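Local structure of UDP-glucose 4-epimerase (Brucella ovis, 4WOK) at residues 136-141 against 298-303; 203-208 against 330-335; 213-218 against 282-287; 233-238 against 320-325; 261-266 against 312-317. The protein probably interconverts UDP-glucose and UDP-galactose by inverting the sugar at C4, with NAD as bound cofactor. The protein carries 2 engineered substitutions. All coordinates share one frame; numbering follows the deposited sequence.

Contact 1 (136-141 against 298-303)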
# COMPACT_ATOMS: atom_id res chain seq x y z
N ARG A 136 -12.69 -14.96 -11.10
CA ARG A 136 -11.79 -16.09 -10.92
C ARG A 136 -10.66 -15.76 -9.95
O ARG A 136 -10.31 -14.59 -9.76
CB ARG A 136 -11.21 -16.53 -12.27
N LEU A 137 -10.10 -16.79 -9.34
CA LEU A 137 -8.98 -16.62 -8.43
C LEU A 137 -7.78 -17.43 -8.91
O LEU A 137 -7.93 -18.58 -9.31
CB LEU A 137 -9.37 -17.03 -7.01
CG LEU A 137 -10.36 -16.10 -6.31
CD1 LEU A 137 -11.03 -16.82 -5.16
CD2 LEU A 137 -9.65 -14.83 -5.82
N PRO A 138 -6.58 -16.84 -8.87
CA PRO A 138 -6.29 -15.49 -8.36
C PRO A 138 -6.73 -14.39 -9.33
O PRO A 138 -7.07 -14.68 -10.48
CB PRO A 138 -4.77 -15.49 -8.19
CG PRO A 138 -4.29 -16.49 -9.19
CD PRO A 138 -5.35 -17.54 -9.29
N ILE A 139 -6.73 -13.14 -8.87
CA ILE A 139 -7.25 -12.04 -9.66
C ILE A 139 -6.21 -11.49 -10.62
O ILE A 139 -5.21 -10.92 -10.20
CB ILE A 139 -7.76 -10.89 -8.75
CG1 ILE A 139 -8.70 -11.44 -7.68
CG2 ILE A 139 -8.42 -9.80 -9.59
CD1 ILE A 139 -9.14 -10.39 -6.67
N GLY A 140 -6.44 -11.67 -11.92
CA GLY A 140 -5.54 -11.14 -12.93
C GLY A 140 -5.89 -9.70 -13.25
O GLY A 140 -6.97 -9.24 -12.91
N GLU A 141 -4.98 -8.99 -13.91
CA GLU A 141 -5.21 -7.58 -14.23
C GLU A 141 -6.32 -7.41 -15.26
O GLU A 141 -6.86 -6.32 -15.43
CB GLU A 141 -3.93 -6.92 -14.72
CG GLU A 141 -2.85 -6.77 -13.66
CD GLU A 141 -1.99 -8.01 -13.49
OE1 GLU A 141 -2.29 -9.04 -14.13
OE2 GLU A 141 -1.02 -7.95 -12.72
N ALA A 298 -12.38 -15.72 -0.12
CA ALA A 298 -10.98 -15.62 -0.50
C ALA A 298 -10.76 -14.53 -1.53
O ALA A 298 -11.49 -14.42 -2.51
CB ALA A 298 -10.48 -16.97 -1.02
N LEU A 299 -9.74 -13.72 -1.28
CA LEU A 299 -9.30 -12.70 -2.22
C LEU A 299 -7.78 -12.65 -2.24
O LEU A 299 -7.14 -12.45 -1.21
CB LEU A 299 -9.86 -11.33 -1.84
CG LEU A 299 -11.37 -11.11 -1.83
CD1 LEU A 299 -11.69 -9.74 -1.22
CD2 LEU A 299 -11.94 -11.21 -3.23
N TYR A 300 -7.20 -12.84 -3.42
CA TYR A 300 -5.76 -12.68 -3.58
C TYR A 300 -5.43 -12.47 -5.05
O TYR A 300 -6.18 -12.89 -5.94
CB TYR A 300 -4.99 -13.87 -2.99
CG TYR A 300 -5.43 -15.22 -3.50
CD1 TYR A 300 -6.53 -15.87 -2.94
CD2 TYR A 300 -4.74 -15.86 -4.52
CE1 TYR A 300 -6.94 -17.10 -3.40
CE2 TYR A 300 -5.14 -17.10 -4.99
CZ TYR A 300 -6.24 -17.72 -4.42
OH TYR A 300 -6.64 -18.95 -4.88
N ALA A 301 -4.30 -11.82 -5.30
CA ALA A 301 -3.96 -11.34 -6.62
C ALA A 301 -3.02 -12.28 -7.37
O ALA A 301 -2.22 -12.99 -6.77
CB ALA A 301 -3.32 -9.96 -6.52
N ASP A 302 -3.13 -12.26 -8.70
CA ASP A 302 -2.22 -12.98 -9.58
C ASP A 302 -0.99 -12.11 -9.87
O ASP A 302 -1.11 -11.05 -10.48
CB ASP A 302 -2.95 -13.34 -10.89
CG ASP A 302 -2.17 -14.32 -11.75
OD1 ASP A 302 -0.98 -14.57 -11.45
OD2 ASP A 302 -2.75 -14.82 -12.73
N PRO A 303 0.19 -12.56 -9.42
CA PRO A 303 1.42 -11.77 -9.52
C PRO A 303 2.25 -12.02 -10.79
O PRO A 303 3.38 -11.53 -10.87
CB PRO A 303 2.20 -12.21 -8.30
CG PRO A 303 1.86 -13.68 -8.19
CD PRO A 303 0.42 -13.81 -8.68
O HOH W 1 -0.47 -11.19 -13.08

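Contact 2 (203-208 against 330-335)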
# COMPACT_ATOMS: atom_id res chain seq x y z
N ARG A 203 -3.91 -5.21 14.33
CA ARG A 203 -4.95 -5.35 15.35
C ARG A 203 -4.80 -6.67 16.09
O ARG A 203 -4.89 -6.73 17.33
CB ARG A 203 -6.33 -5.22 14.72
CG ARG A 203 -6.70 -3.79 14.33
CD ARG A 203 -8.10 -3.70 13.71
NE ARG A 203 -9.13 -4.28 14.58
CZ ARG A 203 -9.90 -5.31 14.24
NH1 ARG A 203 -9.76 -5.88 13.04
NH2 ARG A 203 -10.81 -5.78 15.09
N ALA A 204 -4.54 -7.75 15.36
CA ALA A 204 -4.40 -9.06 16.00
C ALA A 204 -3.22 -9.05 16.98
O ALA A 204 -3.30 -9.61 18.07
CB ALA A 204 -4.24 -10.16 14.96
N MET A 205 -2.14 -8.38 16.59
CA MET A 205 -0.95 -8.31 17.45
C MET A 205 -1.18 -7.43 18.67
O MET A 205 -0.78 -7.78 19.79
CB MET A 205 0.25 -7.78 16.65
CG MET A 205 0.78 -8.79 15.67
SD MET A 205 2.13 -8.18 14.66
CE MET A 205 2.57 -9.72 13.84
N MET A 206 -1.83 -6.30 18.46
CA MET A 206 -2.17 -5.41 19.56
C MET A 206 -3.04 -6.16 20.57
O MET A 206 -2.85 -6.01 21.77
CB MET A 206 -2.90 -4.18 19.04
CG MET A 206 -1.99 -3.21 18.26
SD MET A 206 -2.95 -1.99 17.34
CE MET A 206 -3.62 -1.02 18.69
N ALA A 207 -3.97 -6.96 20.07
CA ALA A 207 -4.86 -7.73 20.95
C ALA A 207 -4.06 -8.78 21.74
O ALA A 207 -4.22 -8.91 22.94
CB ALA A 207 -5.96 -8.38 20.14
N ALA A 208 -3.18 -9.50 21.05
CA ALA A 208 -2.32 -10.48 21.72
C ALA A 208 -1.44 -9.78 22.77
O ALA A 208 -1.15 -10.34 23.81
CB ALA A 208 -1.46 -11.22 20.71
N PHE A 330 4.39 -3.93 18.04
CA PHE A 330 3.08 -3.90 18.68
C PHE A 330 3.11 -4.56 20.05
O PHE A 330 2.14 -5.17 20.46
CB PHE A 330 2.04 -4.57 17.79
CG PHE A 330 1.85 -3.88 16.47
CD1 PHE A 330 1.17 -2.67 16.39
CD2 PHE A 330 2.37 -4.43 15.32
CE1 PHE A 330 1.01 -2.02 15.17
CE2 PHE A 330 2.22 -3.79 14.09
CZ PHE A 330 1.54 -2.58 14.02
N GLY A 331 4.23 -4.42 20.75
CA GLY A 331 4.33 -4.88 22.12
C GLY A 331 4.55 -6.36 22.28
O GLY A 331 4.29 -6.91 23.35
N LEU A 332 5.04 -7.02 21.23
CA LEU A 332 5.29 -8.46 21.30
C LEU A 332 6.78 -8.75 21.17
O LEU A 332 7.56 -7.90 20.73
CB LEU A 332 4.50 -9.20 20.22
CG LEU A 332 2.97 -9.08 20.36
CD1 LEU A 332 2.25 -9.69 19.17
CD2 LEU A 332 2.51 -9.75 21.66
N GLU A 333 7.18 -9.96 21.56
CA GLU A 333 8.57 -10.39 21.45
C GLU A 333 8.63 -11.68 20.65
O GLU A 333 7.84 -12.60 20.86
CB GLU A 333 9.19 -10.59 22.84
N VAL A 334 9.57 -11.75 19.71
CA VAL A 334 9.74 -12.98 18.93
C VAL A 334 10.64 -13.95 19.69
O VAL A 334 11.76 -13.61 20.06
CB VAL A 334 10.35 -12.69 17.55
CG1 VAL A 334 10.60 -13.99 16.81
CG2 VAL A 334 9.43 -11.78 16.76
N ARG A 335 10.14 -15.16 19.91
CA ARG A 335 10.88 -16.16 20.67
C ARG A 335 11.32 -17.32 19.78
O ARG A 335 10.57 -17.76 18.90
CB ARG A 335 10.03 -16.67 21.84

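Contact 3 (213-218 against 282-287)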
# COMPACT_ATOMS: atom_id res chain seq x y z
N ASP A 213 -8.40 -5.11 23.68
CA ASP A 213 -9.01 -6.11 24.54
C ASP A 213 -9.35 -7.38 23.77
O ASP A 213 -9.17 -8.49 24.29
CB ASP A 213 -10.28 -5.55 25.19
CG ASP A 213 -9.97 -4.64 26.36
OD1 ASP A 213 -9.25 -5.08 27.28
OD2 ASP A 213 -10.45 -3.49 26.37
N VAL A 214 -9.88 -7.23 22.57
CA VAL A 214 -10.31 -8.38 21.77
C VAL A 214 -10.02 -8.16 20.29
O VAL A 214 -9.79 -7.04 19.85
CB VAL A 214 -11.83 -8.68 21.93
CG1 VAL A 214 -12.19 -8.93 23.37
CG2 VAL A 214 -12.67 -7.54 21.38
N LEU A 215 -10.00 -9.25 19.54
CA LEU A 215 -10.03 -9.15 18.09
C LEU A 215 -11.32 -9.79 17.62
O LEU A 215 -11.49 -11.01 17.69
CB LEU A 215 -8.82 -9.82 17.44
CG LEU A 215 -8.86 -9.79 15.91
CD1 LEU A 215 -8.47 -8.41 15.35
CD2 LEU A 215 -8.01 -10.88 15.29
N GLU A 216 -12.26 -8.95 17.18
CA GLU A 216 -13.49 -9.46 16.62
C GLU A 216 -13.22 -10.01 15.22
O GLU A 216 -12.67 -9.31 14.38
CB GLU A 216 -14.57 -8.38 16.59
CG GLU A 216 -15.29 -8.20 17.93
CD GLU A 216 -16.40 -7.16 17.88
OE1 GLU A 216 -16.29 -6.21 17.06
OE2 GLU A 216 -17.37 -7.28 18.65
N VAL A 217 -13.60 -11.26 15.00
CA VAL A 217 -13.40 -11.92 13.72
C VAL A 217 -14.76 -12.34 13.19
O VAL A 217 -15.50 -13.05 13.86
CB VAL A 217 -12.48 -13.15 13.83
CG1 VAL A 217 -12.52 -13.97 12.55
CG2 VAL A 217 -11.06 -12.72 14.17
N TYR A 218 -15.09 -11.90 11.98
CA TYR A 218 -16.43 -12.11 11.45
C TYR A 218 -16.53 -13.35 10.55
O TYR A 218 -16.34 -13.27 9.34
CB TYR A 218 -16.90 -10.85 10.71
CG TYR A 218 -17.24 -9.73 11.68
CD1 TYR A 218 -18.48 -9.67 12.28
CD2 TYR A 218 -16.29 -8.77 12.02
CE1 TYR A 218 -18.80 -8.68 13.19
CE2 TYR A 218 -16.60 -7.76 12.93
CZ TYR A 218 -17.86 -7.72 13.51
OH TYR A 218 -18.20 -6.74 14.41
N ARG A 282 2.21 -15.44 22.73
CA ARG A 282 1.01 -14.82 23.28
C ARG A 282 -0.15 -15.04 22.33
O ARG A 282 -0.04 -14.79 21.14
CB ARG A 282 1.26 -13.34 23.54
CG ARG A 282 2.43 -13.13 24.47
CD ARG A 282 2.54 -11.69 24.95
NE ARG A 282 1.42 -11.33 25.81
CZ ARG A 282 1.33 -10.17 26.46
NH1 ARG A 282 2.32 -9.28 26.35
NH2 ARG A 282 0.28 -9.91 27.22
N SER A 283 -1.26 -15.54 22.86
CA SER A 283 -2.42 -15.84 22.03
C SER A 283 -3.23 -14.58 21.73
O SER A 283 -3.26 -13.64 22.52
CB SER A 283 -3.32 -16.87 22.69
OG SER A 283 -3.94 -16.33 23.84
N VAL A 284 -3.89 -14.58 20.58
CA VAL A 284 -4.79 -13.49 20.19
C VAL A 284 -6.18 -13.75 20.78
O VAL A 284 -6.76 -14.79 20.53
CB VAL A 284 -4.90 -13.36 18.67
CG1 VAL A 284 -5.80 -12.19 18.30
CG2 VAL A 284 -3.52 -13.20 18.05
N PRO A 285 -6.70 -12.80 21.57
CA PRO A 285 -8.01 -13.04 22.20
C PRO A 285 -9.18 -12.84 21.23
O PRO A 285 -9.88 -11.84 21.27
CB PRO A 285 -8.05 -12.00 23.32
CG PRO A 285 -7.18 -10.87 22.81
CD PRO A 285 -6.06 -11.58 22.08
N VAL A 286 -9.39 -13.83 20.36
CA VAL A 286 -10.40 -13.77 19.31
C VAL A 286 -11.82 -13.83 19.85
O VAL A 286 -12.14 -14.64 20.71
CB VAL A 286 -10.21 -14.91 18.30
CG1 VAL A 286 -11.35 -14.93 17.29
CG2 VAL A 286 -8.88 -14.76 17.59
N ALA A 287 -12.66 -12.94 19.35
CA ALA A 287 -14.09 -13.02 19.57
C ALA A 287 -14.74 -13.32 18.24
O ALA A 287 -14.85 -12.45 17.38
CB ALA A 287 -14.62 -11.72 20.16

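Contact 4 (233-238 against 320-325)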
# COMPACT_ATOMS: atom_id res chain seq x y z
N TYR A 233 -1.72 -10.87 1.64
CA TYR A 233 -0.78 -10.04 2.40
C TYR A 233 0.59 -9.97 1.74
O TYR A 233 1.15 -10.99 1.34
CB TYR A 233 -0.64 -10.58 3.82
CG TYR A 233 -1.98 -10.63 4.54
CD1 TYR A 233 -2.80 -11.75 4.43
CD2 TYR A 233 -2.44 -9.55 5.28
CE1 TYR A 233 -4.03 -11.80 5.06
CE2 TYR A 233 -3.67 -9.59 5.91
CZ TYR A 233 -4.46 -10.71 5.79
OH TYR A 233 -5.69 -10.76 6.41
N ILE A 234 1.12 -8.76 1.62
CA ILE A 234 2.45 -8.59 1.05
C ILE A 234 3.31 -7.73 1.98
O ILE A 234 2.85 -6.72 2.51
CB ILE A 234 2.38 -7.97 -0.38
CG1 ILE A 234 3.79 -7.70 -0.92
CG2 ILE A 234 1.55 -6.69 -0.39
CD1 ILE A 234 3.81 -7.40 -2.42
N HIS A 235 4.55 -8.16 2.18
CA HIS A 235 5.47 -7.46 3.05
C HIS A 235 5.81 -6.08 2.51
O HIS A 235 6.07 -5.92 1.31
CB HIS A 235 6.74 -8.29 3.24
CG HIS A 235 7.57 -7.86 4.41
ND1 HIS A 235 8.30 -6.70 4.42
CD2 HIS A 235 7.77 -8.45 5.62
CE1 HIS A 235 8.93 -6.59 5.58
NE2 HIS A 235 8.63 -7.64 6.32
N VAL A 236 5.85 -5.09 3.39
CA VAL A 236 6.07 -3.70 2.99
C VAL A 236 7.43 -3.49 2.31
O VAL A 236 7.59 -2.62 1.44
CB VAL A 236 5.93 -2.77 4.21
CG1 VAL A 236 6.95 -3.15 5.29
CG2 VAL A 236 6.06 -1.30 3.80
N THR A 237 8.43 -4.29 2.68
CA THR A 237 9.73 -4.17 2.04
C THR A 237 9.65 -4.64 0.59
O THR A 237 10.28 -4.06 -0.30
CB THR A 237 10.82 -4.96 2.78
OG1 THR A 237 10.91 -4.46 4.12
CG2 THR A 237 12.17 -4.79 2.10
N ASP A 238 8.86 -5.69 0.35
CA ASP A 238 8.58 -6.14 -1.01
C ASP A 238 7.86 -5.04 -1.79
O ASP A 238 8.12 -4.83 -2.97
CB ASP A 238 7.74 -7.42 -1.01
CG ASP A 238 8.59 -8.68 -0.84
OD1 ASP A 238 9.72 -8.71 -1.38
OD2 ASP A 238 8.13 -9.63 -0.17
N ASP A 320 5.74 -16.07 8.10
CA ASP A 320 6.64 -16.01 9.24
C ASP A 320 7.48 -14.72 9.25
O ASP A 320 7.63 -14.11 10.31
CB ASP A 320 7.54 -17.25 9.28
CG ASP A 320 6.91 -18.40 10.06
OD1 ASP A 320 5.66 -18.49 10.11
OD2 ASP A 320 7.66 -19.21 10.64
N THR A 321 7.97 -14.28 8.09
CA THR A 321 8.71 -13.02 8.04
C THR A 321 7.81 -11.82 8.32
O THR A 321 8.19 -10.89 9.05
CB THR A 321 9.39 -12.83 6.67
OG1 THR A 321 10.33 -13.89 6.47
CG2 THR A 321 10.11 -11.50 6.60
N ILE A 322 6.62 -11.84 7.75
CA ILE A 322 5.65 -10.77 8.01
C ILE A 322 5.39 -10.67 9.51
O ILE A 322 5.48 -9.59 10.09
CB ILE A 322 4.33 -11.02 7.26
CG1 ILE A 322 4.54 -10.80 5.76
CG2 ILE A 322 3.21 -10.17 7.82
CD1 ILE A 322 3.37 -11.22 4.90
N ILE A 323 5.11 -11.80 10.15
CA ILE A 323 4.77 -11.78 11.57
C ILE A 323 5.96 -11.37 12.42
O ILE A 323 5.85 -10.50 13.28
CB ILE A 323 4.27 -13.14 12.06
CG1 ILE A 323 2.95 -13.49 11.38
CG2 ILE A 323 4.11 -13.09 13.57
CD1 ILE A 323 1.90 -12.41 11.47
N ARG A 324 7.10 -12.01 12.17
CA ARG A 324 8.31 -11.76 12.94
C ARG A 324 8.76 -10.29 12.89
O ARG A 324 9.21 -9.74 13.90
CB ARG A 324 9.42 -12.67 12.42
CG ARG A 324 10.48 -13.01 13.43
CD ARG A 324 11.55 -13.91 12.81
NE ARG A 324 10.99 -15.18 12.36
CZ ARG A 324 10.97 -16.28 13.09
NH1 ARG A 324 11.46 -16.28 14.33
NH2 ARG A 324 10.45 -17.40 12.60
N THR A 325 8.64 -9.65 11.73
CA THR A 325 9.15 -8.29 11.63
C THR A 325 8.15 -7.26 12.17
O THR A 325 8.55 -6.20 12.64
CB THR A 325 9.54 -7.93 10.17
OG1 THR A 325 8.41 -8.10 9.30
CG2 THR A 325 10.65 -8.83 9.71

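Contact 5 (261-266 against 312-317)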
# COMPACT_ATOMS: atom_id res chain seq x y z
N LEU A 261 0.63 -6.72 -7.24
CA LEU A 261 1.74 -7.11 -6.38
C LEU A 261 1.25 -8.08 -5.31
O LEU A 261 0.23 -7.83 -4.67
CB LEU A 261 2.38 -5.89 -5.72
CG LEU A 261 2.93 -4.80 -6.64
CD1 LEU A 261 3.48 -3.65 -5.82
CD2 LEU A 261 3.98 -5.37 -7.56
N GLY A 262 1.97 -9.18 -5.14
CA GLY A 262 1.62 -10.16 -4.13
C GLY A 262 2.38 -11.47 -4.29
O GLY A 262 3.26 -11.59 -5.14
N THR A 263 2.05 -12.44 -3.45
CA THR A 263 2.69 -13.75 -3.48
C THR A 263 1.95 -14.72 -4.39
O THR A 263 2.49 -15.76 -4.78
CB THR A 263 2.74 -14.38 -2.09
OG1 THR A 263 1.40 -14.53 -1.61
CG2 THR A 263 3.51 -13.51 -1.14
N GLY A 264 0.69 -14.40 -4.68
CA GLY A 264 -0.16 -15.29 -5.46
C GLY A 264 -0.87 -16.30 -4.58
O GLY A 264 -1.69 -17.09 -5.06
N ARG A 265 -0.56 -16.27 -3.29
CA ARG A 265 -1.16 -17.17 -2.31
C ARG A 265 -1.80 -16.40 -1.16
O ARG A 265 -1.20 -15.47 -0.61
CB ARG A 265 -0.11 -18.14 -1.76
N GLY A 266 -3.02 -16.78 -0.79
CA GLY A 266 -3.74 -16.13 0.28
C GLY A 266 -3.42 -16.67 1.67
O GLY A 266 -2.73 -17.68 1.82
N PHE A 312 9.67 -8.80 -11.05
CA PHE A 312 9.42 -8.72 -9.61
C PHE A 312 8.86 -10.00 -8.98
O PHE A 312 7.84 -10.51 -9.42
CB PHE A 312 8.45 -7.58 -9.30
CG PHE A 312 7.99 -7.54 -7.87
CD1 PHE A 312 8.83 -7.09 -6.87
CD2 PHE A 312 6.72 -7.96 -7.53
CE1 PHE A 312 8.41 -7.08 -5.54
CE2 PHE A 312 6.30 -7.94 -6.21
CZ PHE A 312 7.14 -7.50 -5.22
N HIS A 313 9.54 -10.49 -7.95
CA HIS A 313 9.04 -11.56 -7.09
C HIS A 313 9.15 -11.12 -5.64
O HIS A 313 10.12 -10.45 -5.28
CB HIS A 313 9.83 -12.87 -7.29
CG HIS A 313 10.02 -13.24 -8.72
ND1 HIS A 313 11.05 -12.73 -9.48
CD2 HIS A 313 9.31 -14.05 -9.54
CE1 HIS A 313 10.97 -13.22 -10.71
NE2 HIS A 313 9.92 -14.02 -10.77
N THR A 314 8.18 -11.48 -4.80
CA THR A 314 8.31 -11.23 -3.38
C THR A 314 9.41 -12.11 -2.80
O THR A 314 9.54 -13.26 -3.19
CB THR A 314 7.00 -11.49 -2.60
OG1 THR A 314 6.48 -12.77 -2.94
CG2 THR A 314 5.96 -10.43 -2.94
N VAL A 315 10.20 -11.57 -1.88
CA VAL A 315 11.20 -12.39 -1.20
C VAL A 315 11.08 -12.28 0.31
O VAL A 315 11.78 -12.97 1.03
CB VAL A 315 12.64 -12.02 -1.63
CG1 VAL A 315 12.81 -12.17 -3.13
CG2 VAL A 315 13.00 -10.62 -1.19
N TYR A 316 10.18 -11.42 0.79
CA TYR A 316 10.00 -11.24 2.24
C TYR A 316 8.57 -11.52 2.70
O TYR A 316 8.22 -11.25 3.85
CB TYR A 316 10.38 -9.82 2.67
CG TYR A 316 11.81 -9.40 2.39
CD1 TYR A 316 12.88 -9.99 3.06
CD2 TYR A 316 12.10 -8.39 1.48
CE1 TYR A 316 14.19 -9.60 2.82
CE2 TYR A 316 13.40 -7.99 1.24
CZ TYR A 316 14.44 -8.60 1.91
OH TYR A 316 15.74 -8.20 1.66
N SER A 317 7.73 -12.04 1.81
CA SER A 317 6.31 -12.07 2.10
C SER A 317 5.79 -13.44 2.55
O SER A 317 4.59 -13.72 2.45
CB SER A 317 5.53 -11.58 0.89
OG SER A 317 5.77 -10.20 0.66
O HOH W 2 5.76 -12.29 -6.27

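Contact 1 (136-141 against 298-303)
Pro138 lies against the ring of Tyr300. Its CB is 3.6 Å from Tyr300 CE2, and the approach is oblique to the ring. Tyr300 CG stands between its own backbone N and carbonyl carbon (chi1 53°), and this torsion lets the ring reach back to Pro138 and Leu137. Leu137 CD2 sits over one face of that ring, offset toward the rim. The other methyl of Leu137, CD1, meets Ala298 O at 3.6 Å. A cis peptide bond joins Leu137 to Pro138. The two loops are bridged at a single beta pair, Ile139 with Ala301. Ile139 N gives a hydrogen bond of 3.0 Å to Tyr300 O. Asp302 N returns one of 2.9 Å to Ile139 O. The loop after strand 121-125 of the Rossmann-type sheet is thus tied to the loop before helix 304-310. Asp302 CG is anti to the backbone N (chi1 -169°), and OD1 bonds to the amide of Ala304 at the start of that helix. Asp302 CB packs 3.8 Å from Pro138 CG. Glu141 bends at chi2; its OE2 takes the amide of Asn260, and a water bridges Glu141 OE1 and Asp302 O.

Contact 2 (203-208 against 330-335)
The Phe330 ring is met obliquely by two methionines of helix 200-209, Met205 and Met206. Met205 SD is 5.0 Å from the centroid of the Phe330 ring, 65° off the ring normal. Met206 SD is 5.2 Å from the same Phe330 centroid, 54° off the normal. Both are Met-aromatic contacts. They join the helix to the C-terminal tail that follows helix 319-326, at the C-terminal end of the epimerase chain, close to the zinc site. The closer touches are made by different parts of the two side chains. Met205 reaches the ring with its sulfur, 3.8 Å from Phe330 CD2. Met206 reaches it with CG, 3.7 Å from Phe330 CD1. The Met205 side chain runs extended beyond CG, and its far end leads on to Ile323 and Ala326 of helix 319-326. Met206 bends at its last torsion (chi3 69°), and it also touches Glu197, one of the four zinc ligands. The side chain of Phe330 is itself about 6 Å from the zinc ion. The second apolar residue of the tail to meet the helix is Leu332. Its side chain starts out toward the helix, and CD1 does most of the touching. No hydrogen bond links the two segments, so apolar contact carries the join. Ile276 of helix 269-280 touches Met205 and Ala208 as well. Leu332 CD1 lies 3.7 Å from Met205 CB and 3.6 Å from the carbonyl oxygen Met205 O.

Contact 3 (213-218 against 282-287)
Ala287 N donates to Leu215 O at 2.8 Å, the shortest hydrogen bond between the two segments. It is nearly straight, 172° at the hydrogen. The same oxygen also receives a CA-H...O contact from Val286. This is a small parallel sheet of two strands, 215-218 and 286-289, separate from the main Rossmann-type sheet. The register pairs Leu215 with Val286 and Glu216 with Ala287. Two more hydrogen bonds join these segments. Leu215 N gives to Pro285 O at 3.1 Å, and Val217 N gives to Ala287 O at 2.9 Å. The pairing continues beyond them, where the backbone of Val217 also bonds to that of Arg289. Pro285 is the centre of an inverse gamma turn that leads into the second strand.

Leu215 and Val286 point to one face of the sheet, and Glu216 and Ala287 to the other. Beside Leu215, Val284 CG1 is anti to the backbone N (chi1 -178°). That branch lies against Leu215 CB at 3.9 Å and close to Leu215 CD2. Helices 200-209 and 269-280 pack on the face of Leu215 and Val286: Leu215 touches Ala204, while Val284 and Val286 touch Val273. On the other face, Glu216 extends beyond CG and its OE2 forms a salt bridge with Arg289. Pro285 comes up to the loop ahead of the first strand, where its CG lies 3.4 Å from Asp213 O. Further along, Val217 CG2 and Val286 CG1 touch at 3.8 Å.

Contact 4 (233-238 against 320-325)
His235 overlaps the side of helix 319-326, its CD2 lying 3.9 Å from Ile322 CA and 4.0 Å from Thr321 CG2. With CG anti to the backbone N (chi1 -163°), the ring extends toward the helix. Both of its nitrogens are used. NE2 donates to Thr325 OG1 at 3.0 Å; the bond is bent, 145° at the hydrogen, and the oxygen is tilted from the ring plane. ND1 accepts from Thr237 N at 3.0 Å, in the ring plane. This second bond caps helix 236-251, for which His235 is the N-cap. The two bonds fix the ring's rotation and are consistent with a proton on NE2 and an accepting ND1. Thr325 OG1 in turn donates to Thr321 O, one turn earlier, and accepts from Ala184 N. Thr325 N also bonds to Thr321 O, from the opposite face of its carbonyl plane. Ile322 adds apolar contact, with CD1 4.2 Å from Tyr233 CB and CG1 against the histidine. The short segments of strand 230-235 and helix 319-326 cross at 64°, their axes 8.8 Å apart. Ile201 of helix 200-209 and Ser182 of strand 180-182 touch both Tyr233 and Ile322.

Contact 5 (261-266 against 312-317)
The loop leaving strand 257-260, an outer strand of the parallel Rossmann-type sheet, meets the loop between helices 304-310 and 319-326. Thr263 and Thr314 stand at the middle of the contact, and their side chains cross at about a right angle. Thr263 CG2 is 3.6 Å from Thr314 OG1. The same methyl is also 3.5 Å from Ser317 CB, tighter than usual carbon contact. The Thr263 hydroxyl is turned the other way, between its own backbone N and carbonyl carbon (chi1 61°). There OG1 accepts from Arg265 N at 3.1 Å and forms an ST turn, which shapes the bend of the loop. The methyl is thereby left to face the other loop. Thr314 CG2 rests 3.7 Å from Gly262 O.

A water joins the backbones. It donates to Gly262 O at 2.8 Å and accepts from Thr314 N at 2.9 Å. Near the start of both segments, Leu261 CD2 meets Phe312 CE2 at 3.7 Å, and the two side chains also cross at about a right angle. The approach to the ring is oblique. The Leu261 side chain is about 9 Å from the bound NAD. Ser317 OG turns to Asp238 and to the amide of His235, which hold its polar end.

No direct hydrogen bond crosses between the two loops. They therefore meet mainly by apolar contact, with the water as polar link between Gly262 O and Thr314 N. The hydroxyls of Thr263 and Ser317 are engaged away from this pairing, the first within its own loop and the second by Asp238 and His235.

Overall arrangement
Contacts 1, 5 and 4 form a chain of neighbours. Contacts 1 and 5 have centres 12 Å apart and touch through Tyr300 and Pro303. Contacts 4 and 5 have centres 10 Å apart and are linked by a probable hydrogen bond between Asp238 and Ser317. Contacts 2 and 3 lie further out, with centres 12 Å apart, joined through helix 200-209 and the loop before strand 286-289. Contact 4 meets contact 2 where Met205 touches helix 319-326. First segments run in the order 1, 2, 3, 4, 5; contact 3 is nested inside contacts 1 and 2. The second segment of every contact lies within residues 282-335, so the C-terminal part is stitched back onto earlier elements, including those near the NAD and zinc.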